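Local coordinates for protein histone-lysine N-methyltransferase, H3 lysine-9 specific SUVH4 (Arabidopsis thaliana, PDB 4QEO) that writes the repressive H3K9 methyl mark on histone H3, using S-adenosylmethionine as methyl donor, and binds methylated DNA, so coupling DNA methylation to transcriptional silencing, at residues I110-Q115 against V165-G170; T125-G130 against K206-R211; D329-C334 against F468-L473; V381-G386 against L481-L486. One frame throughout, in Å; residues are numbered along the deposited sequence.

Interaction 1: I110-Q115 against V165-G170; sequences IVMSGQ and VRVTRG. With nucleotides of chain B.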
# COMPACT_ATOMS: atom_id res chain seq x y z
N ILE A 110 21.74 2.49 -6.89
CA ILE A 110 22.38 2.18 -5.62
C ILE A 110 21.43 2.35 -4.46
O ILE A 110 20.47 3.10 -4.55
CB ILE A 110 23.67 3.03 -5.36
CG1 ILE A 110 23.29 4.51 -5.20
CG2 ILE A 110 24.66 2.84 -6.50
CD1 ILE A 110 24.42 5.39 -4.71
N VAL A 111 21.71 1.67 -3.36
CA VAL A 111 20.89 1.82 -2.17
C VAL A 111 21.77 2.27 -1.01
O VAL A 111 22.79 1.64 -0.72
CB VAL A 111 20.22 0.47 -1.80
CG1 VAL A 111 19.42 0.62 -0.51
CG2 VAL A 111 19.34 -0.03 -2.95
N MET A 112 21.36 3.34 -0.33
CA MET A 112 22.08 3.80 0.85
C MET A 112 21.27 3.45 2.09
O MET A 112 20.17 3.98 2.30
CB MET A 112 22.27 5.33 0.81
CG MET A 112 22.73 5.92 -0.51
SD MET A 112 22.58 7.75 -0.56
CE MET A 112 23.27 8.18 1.05
N SER A 113 21.80 2.57 2.92
CA SER A 113 21.02 2.07 4.05
C SER A 113 21.81 2.24 5.32
O SER A 113 21.45 1.69 6.35
CB SER A 113 20.68 0.60 3.84
OG SER A 113 19.69 0.50 2.83
N GLY A 114 22.89 3.01 5.24
CA GLY A 114 23.68 3.35 6.41
C GLY A 114 24.46 2.17 6.97
O GLY A 114 24.76 2.12 8.16
N GLN A 115 24.81 1.22 6.11
CA GLN A 115 25.49 0.01 6.57
C GLN A 115 27.01 0.09 6.45
O GLN A 115 27.73 -0.69 7.07
CB GLN A 115 24.97 -1.17 5.78
CG GLN A 115 23.46 -1.24 5.80
CD GLN A 115 22.98 -1.66 7.16
OE1 GLN A 115 23.45 -2.65 7.70
NE2 GLN A 115 22.08 -0.89 7.75
N VAL A 165 22.84 7.62 -11.94
CA VAL A 165 22.51 6.46 -11.14
C VAL A 165 21.27 6.81 -10.32
O VAL A 165 21.18 7.93 -9.80
CB VAL A 165 23.73 6.09 -10.22
CG1 VAL A 165 23.38 5.08 -9.22
CG2 VAL A 165 24.89 5.55 -11.07
N ARG A 166 20.31 5.88 -10.22
CA ARG A 166 19.20 6.03 -9.29
C ARG A 166 19.71 5.83 -7.88
O ARG A 166 20.51 4.94 -7.64
CB ARG A 166 18.08 5.01 -9.57
CG ARG A 166 17.42 5.18 -10.94
CD ARG A 166 16.16 4.26 -11.08
NE ARG A 166 16.52 2.84 -11.11
CZ ARG A 166 17.07 2.22 -12.15
NH1 ARG A 166 17.35 2.90 -13.25
NH2 ARG A 166 17.34 0.91 -12.08
N VAL A 167 19.25 6.66 -6.96
CA VAL A 167 19.69 6.59 -5.57
C VAL A 167 18.45 6.41 -4.69
O VAL A 167 17.47 7.16 -4.79
CB VAL A 167 20.49 7.85 -5.15
CG1 VAL A 167 20.75 7.82 -3.66
CG2 VAL A 167 21.80 7.94 -5.94
N THR A 168 18.51 5.40 -3.83
CA THR A 168 17.41 5.05 -2.95
C THR A 168 17.92 4.96 -1.52
O THR A 168 18.98 4.38 -1.27
CB THR A 168 16.79 3.70 -3.37
OG1 THR A 168 16.24 3.83 -4.69
CG2 THR A 168 15.69 3.25 -2.38
N ARG A 169 17.19 5.57 -0.59
CA ARG A 169 17.61 5.62 0.80
C ARG A 169 16.71 4.74 1.67
O ARG A 169 15.48 4.80 1.56
CB ARG A 169 17.53 7.05 1.34
CG ARG A 169 18.75 7.94 1.02
CD ARG A 169 18.51 9.38 1.52
NE ARG A 169 19.66 10.22 1.23
CZ ARG A 169 19.86 10.85 0.07
NH1 ARG A 169 18.96 10.76 -0.90
NH2 ARG A 169 20.96 11.58 -0.10
N GLY A 170 17.32 3.95 2.55
CA GLY A 170 16.59 3.25 3.58
C GLY A 170 16.29 4.24 4.69
O GLY A 170 17.06 5.17 4.92
N1 5CM B 7 25.06 -0.55 1.58
C2 5CM B 7 25.22 0.72 2.15
N3 5CM B 7 26.17 1.57 1.74
C4 5CM B 7 26.99 1.24 0.78
C5 5CM B 7 26.85 -0.07 0.18
C5A 5CM B 7 27.78 -0.47 -0.91
C6 5CM B 7 25.88 -0.93 0.63
O2 5CM B 7 24.49 1.10 3.02
N4 5CM B 7 27.93 2.05 0.37
C1' 5CM B 7 24.07 -1.45 2.12
C2' 5CM B 7 23.14 -2.24 1.22
C3' 5CM B 7 22.85 -3.44 2.09
C4' 5CM B 7 24.21 -3.72 2.69
O4' 5CM B 7 24.81 -2.45 2.80
O3' 5CM B 7 21.98 -3.11 3.16
C5' 5CM B 7 25.09 -4.72 1.93
O5' 5CM B 7 25.32 -4.46 0.57
P 5CM B 7 26.60 -4.92 -0.18
OP1 5CM B 7 26.65 -4.22 -1.42
OP2 5CM B 7 27.71 -4.91 0.70
P DA B 8 20.45 -3.01 3.05
OP1 DA B 8 20.04 -2.05 2.09
OP2 DA B 8 19.96 -2.93 4.38
O5' DA B 8 19.96 -4.36 2.41
C5' DA B 8 19.91 -5.55 3.18
C4' DA B 8 18.58 -6.23 3.00
O4' DA B 8 18.74 -7.62 3.30
C3' DA B 8 17.51 -5.75 3.96
O3' DA B 8 16.23 -5.97 3.39
C2' DA B 8 17.81 -6.57 5.20
C1' DA B 8 18.44 -7.85 4.66
N9 DA B 8 19.67 -8.30 5.31
C8 DA B 8 20.68 -7.56 5.85
N7 DA B 8 21.68 -8.27 6.31
C5 DA B 8 21.30 -9.58 6.03
C6 DA B 8 21.92 -10.81 6.26
N6 DA B 8 23.11 -10.94 6.84
N1 DA B 8 21.28 -11.92 5.86
C2 DA B 8 20.09 -11.80 5.28
N3 DA B 8 19.40 -10.69 4.99
C4 DA B 8 20.07 -9.61 5.41
O HOH W 1 18.24 3.30 -6.45

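Interaction 2: T125-G130 against K206-R211; sequences TVTYTG and KYRLKR. With nucleotides of chain B.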
# COMPACT_ATOMS: atom_id res chain seq x y z
N THR A 125 24.14 16.03 -1.91
CA THR A 125 25.49 15.52 -2.08
C THR A 125 25.69 14.27 -1.23
O THR A 125 25.30 14.28 -0.10
CB THR A 125 26.54 16.57 -1.70
OG1 THR A 125 26.45 17.67 -2.58
CG2 THR A 125 27.92 16.00 -1.78
N VAL A 126 26.30 13.23 -1.79
CA VAL A 126 26.52 11.99 -1.05
C VAL A 126 27.95 11.50 -1.30
O VAL A 126 28.46 11.66 -2.40
CB VAL A 126 25.51 10.91 -1.52
CG1 VAL A 126 25.87 9.54 -0.97
CG2 VAL A 126 24.09 11.29 -1.08
N THR A 127 28.58 10.93 -0.28
CA THR A 127 29.82 10.21 -0.48
C THR A 127 29.51 8.74 -0.20
O THR A 127 29.30 8.35 0.94
CB THR A 127 30.94 10.72 0.45
OG1 THR A 127 31.10 12.12 0.25
CG2 THR A 127 32.29 10.03 0.11
N TYR A 128 29.42 7.95 -1.27
CA TYR A 128 28.95 6.57 -1.19
C TYR A 128 30.14 5.62 -1.27
O TYR A 128 30.95 5.70 -2.21
CB TYR A 128 28.00 6.30 -2.36
CG TYR A 128 27.26 4.98 -2.29
CD1 TYR A 128 26.22 4.79 -1.39
CD2 TYR A 128 27.60 3.94 -3.13
CE1 TYR A 128 25.53 3.57 -1.35
CE2 TYR A 128 26.92 2.74 -3.11
CZ TYR A 128 25.88 2.56 -2.22
OH TYR A 128 25.22 1.36 -2.21
N THR A 129 30.27 4.75 -0.28
CA THR A 129 31.37 3.80 -0.29
C THR A 129 31.11 2.72 -1.33
O THR A 129 29.98 2.26 -1.48
CB THR A 129 31.55 3.15 1.07
OG1 THR A 129 31.46 4.16 2.08
CG2 THR A 129 32.93 2.45 1.17
N GLY A 130 32.17 2.29 -2.02
CA GLY A 130 32.05 1.13 -2.89
C GLY A 130 31.69 -0.14 -2.11
O GLY A 130 31.67 -0.15 -0.88
N LYS A 206 35.57 5.54 -2.82
CA LYS A 206 34.55 6.51 -2.42
C LYS A 206 34.06 7.18 -3.68
O LYS A 206 34.86 7.52 -4.54
CB LYS A 206 35.15 7.58 -1.48
CG LYS A 206 35.52 7.03 -0.09
CD LYS A 206 35.78 8.19 0.88
CE LYS A 206 35.40 7.79 2.28
NZ LYS A 206 35.82 8.78 3.30
N TYR A 207 32.74 7.36 -3.75
CA TYR A 207 32.06 7.87 -4.93
C TYR A 207 31.30 9.12 -4.50
O TYR A 207 30.41 9.06 -3.69
CB TYR A 207 31.12 6.80 -5.55
CG TYR A 207 31.96 5.64 -6.06
CD1 TYR A 207 32.32 4.61 -5.21
CD2 TYR A 207 32.44 5.64 -7.36
CE1 TYR A 207 33.13 3.57 -5.65
CE2 TYR A 207 33.27 4.60 -7.80
CZ TYR A 207 33.60 3.57 -6.93
OH TYR A 207 34.42 2.55 -7.36
N ARG A 208 31.71 10.26 -5.04
CA ARG A 208 31.01 11.49 -4.76
C ARG A 208 29.93 11.70 -5.82
O ARG A 208 30.24 11.82 -7.04
CB ARG A 208 31.99 12.66 -4.73
CG ARG A 208 31.35 14.04 -4.71
CD ARG A 208 30.70 14.36 -3.37
NE ARG A 208 31.46 13.89 -2.20
CZ ARG A 208 32.49 14.54 -1.67
NH1 ARG A 208 33.14 14.06 -0.62
NH2 ARG A 208 32.90 15.67 -2.21
N LEU A 209 28.70 11.73 -5.31
CA LEU A 209 27.47 11.83 -6.09
C LEU A 209 26.80 13.17 -5.85
O LEU A 209 26.79 13.67 -4.71
CB LEU A 209 26.49 10.73 -5.68
CG LEU A 209 27.09 9.35 -5.38
CD1 LEU A 209 26.00 8.41 -4.92
CD2 LEU A 209 27.74 8.82 -6.61
N LYS A 210 26.24 13.74 -6.92
CA LYS A 210 25.54 15.02 -6.87
C LYS A 210 24.21 14.83 -7.55
O LYS A 210 24.16 14.33 -8.68
CB LYS A 210 26.32 16.08 -7.68
CG LYS A 210 27.79 16.24 -7.31
CD LYS A 210 27.95 16.70 -5.87
CE LYS A 210 28.94 17.86 -5.76
NZ LYS A 210 29.15 18.29 -4.35
N ARG A 211 23.13 15.22 -6.88
CA ARG A 211 21.79 15.03 -7.40
C ARG A 211 21.60 15.89 -8.65
O ARG A 211 22.03 17.03 -8.69
CB ARG A 211 20.75 15.41 -6.34
CG ARG A 211 19.33 14.95 -6.65
CD ARG A 211 18.47 15.08 -5.42
NE ARG A 211 17.16 14.46 -5.56
CZ ARG A 211 16.06 15.12 -5.92
NH1 ARG A 211 16.13 16.41 -6.23
NH2 ARG A 211 14.90 14.48 -6.00
N1 5CM B 7 25.06 -0.55 1.58
C2 5CM B 7 25.22 0.72 2.15
N3 5CM B 7 26.17 1.57 1.74
C4 5CM B 7 26.99 1.24 0.78
C5 5CM B 7 26.85 -0.07 0.18
C5A 5CM B 7 27.78 -0.47 -0.91
C6 5CM B 7 25.88 -0.93 0.63
O2 5CM B 7 24.49 1.10 3.02
N4 5CM B 7 27.93 2.05 0.37
C1' 5CM B 7 24.07 -1.45 2.12
C2' 5CM B 7 23.14 -2.24 1.22
C3' 5CM B 7 22.85 -3.44 2.09
C4' 5CM B 7 24.21 -3.72 2.69
O4' 5CM B 7 24.81 -2.45 2.80
O3' 5CM B 7 21.98 -3.11 3.16
C5' 5CM B 7 25.09 -4.72 1.93
O5' 5CM B 7 25.32 -4.46 0.57
P 5CM B 7 26.60 -4.92 -0.18
OP1 5CM B 7 26.65 -4.22 -1.42
OP2 5CM B 7 27.71 -4.91 0.70

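Interaction 3: D329-C334 against F468-L473; sequences DVVFEC and FVQCVL. With ZN (zinc ion), chain F; ZN (zinc ion), chain G.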
# COMPACT_ATOMS: atom_id res chain seq x y z
N ASP A 329 -14.92 -13.18 -4.09
CA ASP A 329 -16.34 -12.90 -4.20
C ASP A 329 -16.91 -12.64 -2.81
O ASP A 329 -17.65 -11.68 -2.60
CB ASP A 329 -17.09 -14.06 -4.86
CG ASP A 329 -16.95 -14.07 -6.37
OD1 ASP A 329 -16.50 -13.04 -6.92
OD2 ASP A 329 -17.31 -15.09 -7.00
N VAL A 330 -16.55 -13.50 -1.86
CA VAL A 330 -16.98 -13.29 -0.48
C VAL A 330 -16.00 -13.95 0.50
O VAL A 330 -15.44 -15.00 0.22
CB VAL A 330 -18.43 -13.78 -0.25
CG1 VAL A 330 -18.52 -15.29 -0.39
CG2 VAL A 330 -18.96 -13.33 1.12
N VAL A 331 -15.78 -13.30 1.63
CA VAL A 331 -14.96 -13.86 2.69
C VAL A 331 -15.89 -14.35 3.80
O VAL A 331 -16.84 -13.67 4.16
CB VAL A 331 -13.93 -12.81 3.24
CG1 VAL A 331 -13.32 -13.27 4.56
CG2 VAL A 331 -12.83 -12.54 2.23
N PHE A 332 -15.63 -15.56 4.31
CA PHE A 332 -16.45 -16.14 5.37
C PHE A 332 -15.71 -16.08 6.69
O PHE A 332 -14.82 -16.89 6.96
CB PHE A 332 -16.81 -17.58 5.05
CG PHE A 332 -17.80 -17.73 3.92
CD1 PHE A 332 -19.16 -17.65 4.15
CD2 PHE A 332 -17.37 -17.99 2.63
CE1 PHE A 332 -20.08 -17.81 3.12
CE2 PHE A 332 -18.27 -18.15 1.59
CZ PHE A 332 -19.63 -18.06 1.84
N GLU A 333 -16.08 -15.12 7.52
CA GLU A 333 -15.45 -14.95 8.81
C GLU A 333 -16.17 -15.74 9.89
O GLU A 333 -17.36 -16.06 9.77
CB GLU A 333 -15.42 -13.47 9.20
CG GLU A 333 -14.28 -12.69 8.55
CD GLU A 333 -14.17 -11.26 9.05
OE1 GLU A 333 -14.99 -10.83 9.89
OE2 GLU A 333 -13.26 -10.54 8.58
N CYS A 334 -15.43 -16.03 10.95
CA CYS A 334 -16.02 -16.57 12.16
C CYS A 334 -17.04 -15.57 12.72
O CYS A 334 -16.90 -14.35 12.56
CB CYS A 334 -14.93 -16.90 13.18
SG CYS A 334 -13.85 -18.31 12.72
N PHE A 468 -10.01 -1.30 -1.71
CA PHE A 468 -11.03 -2.04 -2.44
C PHE A 468 -12.10 -2.57 -1.49
O PHE A 468 -11.86 -2.71 -0.27
CB PHE A 468 -10.42 -3.16 -3.28
CG PHE A 468 -9.93 -4.33 -2.48
CD1 PHE A 468 -8.66 -4.32 -1.91
CD2 PHE A 468 -10.72 -5.47 -2.33
CE1 PHE A 468 -8.20 -5.41 -1.19
CE2 PHE A 468 -10.27 -6.56 -1.61
CZ PHE A 468 -9.00 -6.53 -1.04
N VAL A 469 -13.27 -2.83 -2.06
CA VAL A 469 -14.44 -3.33 -1.35
C VAL A 469 -14.46 -4.85 -1.33
O VAL A 469 -14.37 -5.49 -2.38
CB VAL A 469 -15.73 -2.85 -2.03
CG1 VAL A 469 -16.93 -3.64 -1.52
CG2 VAL A 469 -15.93 -1.37 -1.81
N GLN A 470 -14.59 -5.41 -0.14
CA GLN A 470 -14.66 -6.85 0.04
C GLN A 470 -15.93 -7.22 0.79
O GLN A 470 -16.18 -6.73 1.91
CB GLN A 470 -13.43 -7.34 0.80
CG GLN A 470 -13.46 -8.82 1.09
CD GLN A 470 -13.43 -9.64 -0.17
OE1 GLN A 470 -12.46 -9.61 -0.93
NE2 GLN A 470 -14.51 -10.39 -0.41
N CYS A 471 -16.75 -8.08 0.18
CA CYS A 471 -17.95 -8.58 0.85
C CYS A 471 -17.56 -9.65 1.87
O CYS A 471 -16.79 -10.56 1.57
CB CYS A 471 -18.96 -9.15 -0.15
SG CYS A 471 -19.86 -7.89 -1.09
N VAL A 472 -18.09 -9.51 3.08
CA VAL A 472 -17.79 -10.44 4.16
C VAL A 472 -19.09 -10.94 4.80
O VAL A 472 -19.96 -10.14 5.12
CB VAL A 472 -16.94 -9.76 5.26
CG1 VAL A 472 -16.66 -10.73 6.40
CG2 VAL A 472 -15.65 -9.20 4.68
N LEU A 473 -19.20 -12.26 4.96
CA LEU A 473 -20.29 -12.86 5.75
C LEU A 473 -19.72 -13.43 7.05
O LEU A 473 -18.69 -14.12 7.05
CB LEU A 473 -20.99 -13.97 4.95
CG LEU A 473 -21.82 -13.51 3.75
CD1 LEU A 473 -22.18 -14.69 2.85
CD2 LEU A 473 -23.06 -12.76 4.20
ZN ZN F . -15.67 -19.99 12.84
ZN ZN G . -12.42 -18.50 14.41
O HOH W 2 -16.55 -8.90 -2.48

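Interaction 4: V381-G386 against L481-L486; sequences VCEYIG and LARVVL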
# COMPACT_ATOMS: atom_id res chain seq x y z
N VAL A 381 -9.40 -1.61 6.61
CA VAL A 381 -9.55 -0.22 7.02
C VAL A 381 -10.86 -0.03 7.79
O VAL A 381 -10.85 0.48 8.92
CB VAL A 381 -9.48 0.75 5.82
CG1 VAL A 381 -9.73 2.19 6.27
CG2 VAL A 381 -8.11 0.64 5.15
N CYS A 382 -11.99 -0.45 7.22
CA CYS A 382 -13.24 -0.32 8.00
C CYS A 382 -14.39 -0.98 7.32
O CYS A 382 -14.37 -1.13 6.11
CB CYS A 382 -13.63 1.15 8.22
SG CYS A 382 -13.83 2.06 6.67
N GLU A 383 -15.41 -1.35 8.08
CA GLU A 383 -16.67 -1.77 7.50
C GLU A 383 -17.41 -0.50 7.12
O GLU A 383 -17.31 0.51 7.80
CB GLU A 383 -17.50 -2.58 8.51
CG GLU A 383 -18.76 -3.18 7.90
CD GLU A 383 -19.52 -4.12 8.85
OE1 GLU A 383 -18.90 -4.73 9.73
OE2 GLU A 383 -20.76 -4.24 8.69
N TYR A 384 -18.16 -0.55 6.03
CA TYR A 384 -19.07 0.54 5.75
C TYR A 384 -20.31 0.38 6.64
O TYR A 384 -21.15 -0.48 6.40
CB TYR A 384 -19.46 0.55 4.27
CG TYR A 384 -20.06 1.85 3.80
CD1 TYR A 384 -21.42 2.09 3.93
CD2 TYR A 384 -19.27 2.84 3.23
CE1 TYR A 384 -21.98 3.28 3.51
CE2 TYR A 384 -19.82 4.04 2.80
CZ TYR A 384 -21.19 4.25 2.94
OH TYR A 384 -21.76 5.43 2.52
N ILE A 385 -20.39 1.21 7.69
CA ILE A 385 -21.50 1.19 8.65
C ILE A 385 -22.51 2.33 8.42
O ILE A 385 -22.13 3.47 8.14
CB ILE A 385 -20.96 1.26 10.10
CG1 ILE A 385 -20.02 0.08 10.38
CG2 ILE A 385 -22.11 1.29 11.12
CD1 ILE A 385 -20.70 -1.27 10.40
N GLY A 386 -23.79 2.01 8.55
CA GLY A 386 -24.87 2.98 8.40
C GLY A 386 -26.18 2.28 8.73
O GLY A 386 -26.17 1.25 9.42
N LEU A 481 -27.23 -9.34 2.20
CA LEU A 481 -27.00 -8.53 3.39
C LEU A 481 -25.57 -8.67 3.89
O LEU A 481 -25.32 -8.57 5.10
CB LEU A 481 -27.95 -8.95 4.51
CG LEU A 481 -29.34 -8.34 4.58
CD1 LEU A 481 -29.34 -6.93 4.02
CD2 LEU A 481 -30.35 -9.22 3.88
N ALA A 482 -24.63 -8.92 2.99
CA ALA A 482 -23.23 -9.06 3.38
C ALA A 482 -22.70 -7.81 4.04
O ALA A 482 -23.19 -6.70 3.80
CB ALA A 482 -22.37 -9.42 2.19
N ARG A 483 -21.71 -7.99 4.91
CA ARG A 483 -20.94 -6.88 5.43
C ARG A 483 -20.04 -6.33 4.32
O ARG A 483 -19.48 -7.08 3.53
CB ARG A 483 -20.13 -7.32 6.65
CG ARG A 483 -21.02 -7.65 7.86
CD ARG A 483 -20.26 -8.26 9.01
NE ARG A 483 -19.09 -7.46 9.34
CZ ARG A 483 -17.86 -7.94 9.49
NH1 ARG A 483 -17.60 -9.25 9.36
NH2 ARG A 483 -16.87 -7.11 9.77
N VAL A 484 -19.94 -5.00 4.25
CA VAL A 484 -19.14 -4.36 3.23
C VAL A 484 -17.90 -3.79 3.88
O VAL A 484 -18.00 -2.87 4.70
CB VAL A 484 -19.92 -3.21 2.57
CG1 VAL A 484 -19.04 -2.45 1.58
CG2 VAL A 484 -21.17 -3.76 1.89
N VAL A 485 -16.73 -4.33 3.55
CA VAL A 485 -15.50 -3.95 4.25
C VAL A 485 -14.41 -3.40 3.30
O VAL A 485 -14.08 -4.00 2.29
CB VAL A 485 -14.93 -5.13 5.07
CG1 VAL A 485 -13.69 -4.71 5.84
CG2 VAL A 485 -15.98 -5.67 6.05
N LEU A 486 -13.86 -2.25 3.65
CA LEU A 486 -12.79 -1.62 2.91
C LEU A 486 -11.44 -2.11 3.41
O LEU A 486 -11.12 -1.98 4.62
CB LEU A 486 -12.88 -0.10 3.02
CG LEU A 486 -14.13 0.49 2.36
CD1 LEU A 486 -14.30 1.97 2.72
CD2 LEU A 486 -14.08 0.32 0.86
O HOH W 3 -21.49 -3.34 6.30

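Interaction 1: I110-Q115 against V165-G170
With CG beside its backbone N (chi1 -45°) and SD carried on almost straight (chi2 168°), M112 lays its sulfur between two residues of the neighbouring strand: SD is 3.6 Å from V167 CG1, the branch that V167 holds anti to its backbone N (chi1 172°), and sits over one face of the R169 guanidinium, offset toward its rim. The strands are a parallel pair in the twisted sheet of the SRA domain, with I110 facing V167, V111 facing T168 and M112 facing R169. Four backbone bonds join them, from I110 N to R166 O through to G170 N to M112 O, and I110 O, which accepts from T168 N, also takes a bond from a water that lies 2.7 Å from T168 OG1.

I110, V167, M112 and R169 share one face. There I110 CG1 runs beside V167 CG2 at 3.8 Å, while I110 CG2 meets V165 CG1 crosswise. The R169 guanidinium ends in salt bridges to D185 and D121, which probably hold it flat beneath the methionine.

Past M112 the first strand gives way to a loop that reads the DNA. S113 N and Q115 N both donate to O2 of 5-methyl-deoxycytidine 7 of chain B, each at 3.1 Å, so two backbone N-H groups hold the base. S113 OG donates to OP1 of deoxyadenosine 8 of chain B at 2.7 Å.

Interaction 2: T125-G130 against K206-R211
K206 meets T127 with its aliphatic part, CD lying 4.0 Å from T127 CG2, at one end of an antiparallel pairing in the SRA sheet. Y207 comes next, in a hydrogen-bonded pair with Y128: its N and O both bond to the Y128 backbone, and its ring presents an edge to Y128 O and the start of G130. R208 returns to the T127 face. Its chain, bent at chi2 (72°) and chi3 (39°), curls back over the neighbouring strand so that NH1 (2.9 Å) and NE (3.0 Å) both donate to T127 OG1, a side-on grip with that oxygen tilted some 15° from the guanidinium plane. R208 CD passes T125 CG2 at 3.6 Å. L209 points to the other face, where CD1 packs on Y128 CB at 3.9 Å and on V126 CG1, while its backbone closes a second hydrogen-bonded pair with V126. K210 doubles back, and NZ donates to T125 OG1 over a long 3.3 Å.

Y128 and T129 of the strand so held meet the methylated base. N4 of 5-methyl-deoxycytidine 7 of chain B lies over one face of the Y128 ring and donates to T129 O at 2.8 Å; Y128 OH is hydrogen-bonded to V111 O. The chemistry divides by face: R208 and K210 hold the T127 and T125 hydroxyls on one, and an apolar, aromatic layer on the other puts Y128 against the base.

Interaction 3: D329-C334 against F468-L473
L473 and V330 make the close-packed side: L473 CG approaches V330 CG2 to 3.9 Å, and L473 CD1 also reaches F332 CE1 at 3.8 Å, the leucine and phenylalanine lying side by side. V330 holds CG2 anti to its backbone N, and this brings CG2 over the leucine. On the face of V331 and V472, E333 lays its carboxylate carbon against V472 CG1 at 3.7 Å. The acid group is fixed by Q350, S349 and a salt bridge to R483. Backbone bonds run from V331 N to C471 O, from L473 N to V331 O and from E333 N to L473 O. C471 O is held twice, since Q470, bent at chi2 (64°), turns NE2 back to donate to it at 3.0 Å and rests its amide against V331 CG2. The amide is also hydrogen-bonded to R328.

Toward D329 the join loosens. The exposed aspartate turns its CB away from strand 467-473, and a water fills the step between the backbones, accepting from C471 N at 2.8 Å and lying 3.0 Å from D329 O.

At the other end C334 leaves the pairing and its SG bridges two zinc ions, 2.2 Å from that of chain G and 2.5 Å from that of chain F. A short parallel strand thus attaches the pre-SET domain, with its three-zinc cysteine cluster, to the edge of a SET-domain sheet.

Interaction 4: V381-G386 against L481-L486
E383 reaches across to R483 on an extended chain. Its CB lies 3.9 Å from V484 O, and CG, anti to the backbone N (chi1 -173°), comes nearer to the same oxygen at 3.3 Å, with V485 CG2 alongside. CD comes 3.4 Å from R483 NE, with R483 CB farther, and the carboxylate divides its work. OE1 receives both R483 NE at 2.8 Å and R483 NH2 at 3.1 Å, a side-on salt bridge to a single oxygen. That oxygen lies in the guanidinium plane, yet both nitrogens approach it from above the same face of the carboxylate, whose plane is turned 57° from the guanidinium. OE2 lies by R483 CG and accepts from a water that also donates to Y384 O and accepts from V484 N, stitching the strands together where their direct pairing ends. The arginine has a second acidic partner in E333, so two carboxylates probably share its charge.

Behind this corner the backbones run antiparallel. Y384 N donates to V484 O, and L486 N to C382 O. L486 O takes two hydrogens, from V381 N at 2.7 Å and from C382 N at 3.1 Å, because both residues stand opposite L486. On the face away from E383, C382 SG touches L486 CD1 at 4.0 Å.

The Y384 side chain lies near those of Y402 and R457, which are predicted to bind S-adenosylmethionine, and packs on the histone peptide. V381 and C382 against L486 form a classic beta bulge in the edge strand of a SET-domain sheet, beside the cofactor and peptide site.

Overall arrangement
The four contacts form two groups at opposite sides of the chain's centre. Interactions 1 and 2 belong to one SRA sheet, their centres about 10 Å apart: they touch through the Y128 hydroxyl and where I110 CD1 packs on L209 CD1, and both address 5-methyl-deoxycytidine 7 of chain B. Interactions 3 and 4, centres about 9 Å apart, share the sheet of strands 331-332, 467-473, 483-488 and 380-383, so the zinc-cluster attachment lies at one edge and the strand nearer the cofactor at the other; the side chain of Y384 is about 6 Å from the bound SAH. Centres of interactions 1 and 3 lie about 40 Å apart, so the DNA-reading sheet and the SET-domain sheet stand well apart.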